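Local coordinates for protein taurine:2-oxoglutarate aminotransferase (Bifidobacterium kashiwanohense PV20-2, PDB 6JIX) that probably uses pyridoxal 5'-phosphate to transfer an amino group from taurine to 2-oxoglutarate, as a class-III aminotransferase, at residues A[39-42]-A[48-51]. Sequence-based numbering, arbitrary orientation.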
loop_
_atom_site.group_PDB
_atom_site.type_symbol
_atom_site.label_atom_id
_atom_site.label_comp_id
_atom_site.label_asym_id
_atom_site.label_seq_id
_atom_site.Cartn_x
_atom_site.Cartn_y
_atom_site.Cartn_z
ATOM N N ILE A 39 23.533 -12.090 3.273
ATOM C CA ILE A 39 22.726 -12.402 4.440
ATOM C C ILE A 39 23.086 -11.514 5.638
ATOM O O ILE A 39 22.784 -11.876 6.776
ATOM C CB ILE A 39 22.823 -13.888 4.813
ATOM C CG1 ILE A 39 24.180 -14.160 5.466
ATOM C CG2 ILE A 39 22.577 -14.769 3.581
ATOM C CD1 ILE A 39 24.235 -15.414 6.280
ATOM N N TYR A 40 23.754 -10.376 5.413
ATOM C CA TYR A 40 24.245 -9.529 6.495
ATOM C C TYR A 40 23.807 -8.085 6.303
ATOM O O TYR A 40 23.427 -7.658 5.206
ATOM C CB TYR A 40 25.782 -9.562 6.607
ATOM C CG TYR A 40 26.344 -10.953 6.593
ATOM C CD1 TYR A 40 26.307 -11.752 7.733
ATOM C CD2 TYR A 40 26.882 -11.483 5.435
ATOM C CE1 TYR A 40 26.803 -13.039 7.720
ATOM C CE2 TYR A 40 27.379 -12.766 5.406
ATOM C CZ TYR A 40 27.343 -13.542 6.553
ATOM O OH TYR A 40 27.836 -14.829 6.508
ATOM N N PHE A 41 23.869 -7.334 7.400
ATOM C CA PHE A 41 23.819 -5.878 7.352
ATOM C C PHE A 41 24.679 -5.350 8.495
ATOM O O PHE A 41 25.072 -6.106 9.396
ATOM C CB PHE A 41 22.382 -5.332 7.391
ATOM C CG PHE A 41 21.576 -5.769 8.573
ATOM C CD1 PHE A 41 21.661 -5.093 9.780
ATOM C CD2 PHE A 41 20.686 -6.832 8.469
ATOM C CE1 PHE A 41 20.886 -5.479 10.868
ATOM C CE2 PHE A 41 19.917 -7.222 9.551
ATOM C CZ PHE A 41 20.020 -6.543 10.755
ATOM N N TRP A 42 25.041 -4.059 8.404
ATOM C CA TRP A 42 26.033 -3.464 9.292
ATOM C C TRP A 42 25.524 -2.160 9.875
ATOM O O TRP A 42 24.955 -1.331 9.155
ATOM C CB TRP A 42 27.349 -3.202 8.538
ATOM C CG TRP A 42 28.078 -4.461 8.133
ATOM C CD1 TRP A 42 29.106 -5.074 8.801
ATOM C CD2 TRP A 42 27.824 -5.260 6.973
ATOM N NE1 TRP A 42 29.496 -6.203 8.131
ATOM C CE2 TRP A 42 28.729 -6.341 7.004
ATOM C CE3 TRP A 42 26.922 -5.164 5.906
ATOM C CZ2 TRP A 42 28.757 -7.320 6.008
ATOM C CZ3 TRP A 42 26.954 -6.141 4.920
ATOM C CH2 TRP A 42 27.860 -7.204 4.981
ATOM N N ARG A 48 28.571 -6.566 12.455
ATOM C CA ARG A 48 27.837 -7.293 11.434
ATOM C C ARG A 48 26.723 -8.118 12.069
ATOM O O ARG A 48 26.955 -8.843 13.044
ATOM C CB ARG A 48 28.793 -8.200 10.653
ATOM C CG ARG A 48 28.129 -9.179 9.706
ATOM C CD ARG A 48 29.125 -10.193 9.215
ATOM N NE ARG A 48 29.218 -11.321 10.137
ATOM C CZ ARG A 48 29.582 -12.545 9.776
ATOM N NH1 ARG A 48 29.891 -12.791 8.512
ATOM N NH2 ARG A 48 29.639 -13.515 10.674
ATOM N N TYR A 49 25.524 -8.021 11.500
ATOM C CA TYR A 49 24.387 -8.821 11.932
ATOM C C TYR A 49 24.061 -9.817 10.830
ATOM O O TYR A 49 23.950 -9.439 9.661
ATOM C CB TYR A 49 23.177 -7.922 12.262
ATOM C CG TYR A 49 23.534 -6.913 13.331
ATOM C CD1 TYR A 49 23.401 -7.218 14.690
ATOM C CD2 TYR A 49 24.089 -5.681 12.985
ATOM C CE1 TYR A 49 23.783 -6.305 15.678
ATOM C CE2 TYR A 49 24.473 -4.758 13.961
ATOM C CZ TYR A 49 24.321 -5.073 15.305
ATOM O OH TYR A 49 24.705 -4.141 16.251
ATOM N N THR A 50 23.884 -11.079 11.200
ATOM C CA THR A 50 23.472 -12.100 10.250
ATOM C C THR A 50 21.952 -12.112 10.253
ATOM O O THR A 50 21.326 -12.346 11.298
ATOM C CB THR A 50 24.036 -13.478 10.624
ATOM O OG1 THR A 50 25.388 -13.344 11.093
ATOM C CG2 THR A 50 24.029 -14.421 9.428
ATOM N N ASP A 51 21.359 -11.882 9.082
ATOM C CA ASP A 51 19.920 -11.638 8.995
ATOM C C ASP A 51 19.176 -12.975 8.993
ATOM O O ASP A 51 18.675 -13.459 7.975
ATOM C CB ASP A 51 19.612 -10.811 7.755
ATOM C CG ASP A 51 18.181 -10.338 7.714
ATOM O OD1 ASP A 51 17.480 -10.454 8.747
ATOM O OD2 ASP A 51 17.763 -9.845 6.639
#
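Phe41 and Tyr49 form the hydrogen-bonded pair at the middle of a beta hairpin whose antiparallel strands, 40-42 and 48-51, have axes 4.7 Å apart at closest approach. Tyr49 N gives a straight bond of 2.9 Å to Phe41 O, and Phe41 N returns one to Tyr49 O. A third bond, from Asp51 N to Ile39 O (2.7 Å), extends the pairing beyond Tyr40 and Thr50, a non-hydrogen-bonded pair. The hairpin illustrates how alternating residues give a two-stranded unit two unlike faces.

On one face, Tyr40 lies between Ile39 and Arg48. Ile39 CG1 sits over the centre of the ring, while the arginine chain, bent at CG-CD (chi3 87°), lays its guanidinium almost parallel to the ring, the planes 8° apart. Arg48 NH1 comes 3.2 Å from Tyr40 CE1, and the aliphatic part of Arg48 also runs beside Trp42, its CB 3.3 Å from Trp42 NE1. Tyr40 OH is hydrogen-bonded to Gln428 of helix 426-447. An alanine in place of Tyr40 would probably leave the guanidinium without its flat support and Gln428 without its hydroxyl partner.

On the other face, Tyr49 CB makes a CH-pi contact 3.9 Å from the centroid of the Phe41 ring, while the ring's edge, at CE2, meets Asp51 CG, with the carboxylate turned 74° from the ring plane.

The hairpin is the middle of a four-stranded sheet, between strands 33-37 and 407-408. Helix 426-447 supplies Glu432 to Thr50 OG1, Tyr86 of the second subunit meets the Phe41 ring, and Asp51, hydrogen-bonded to His63 and Leu55, touches a bound glutamate.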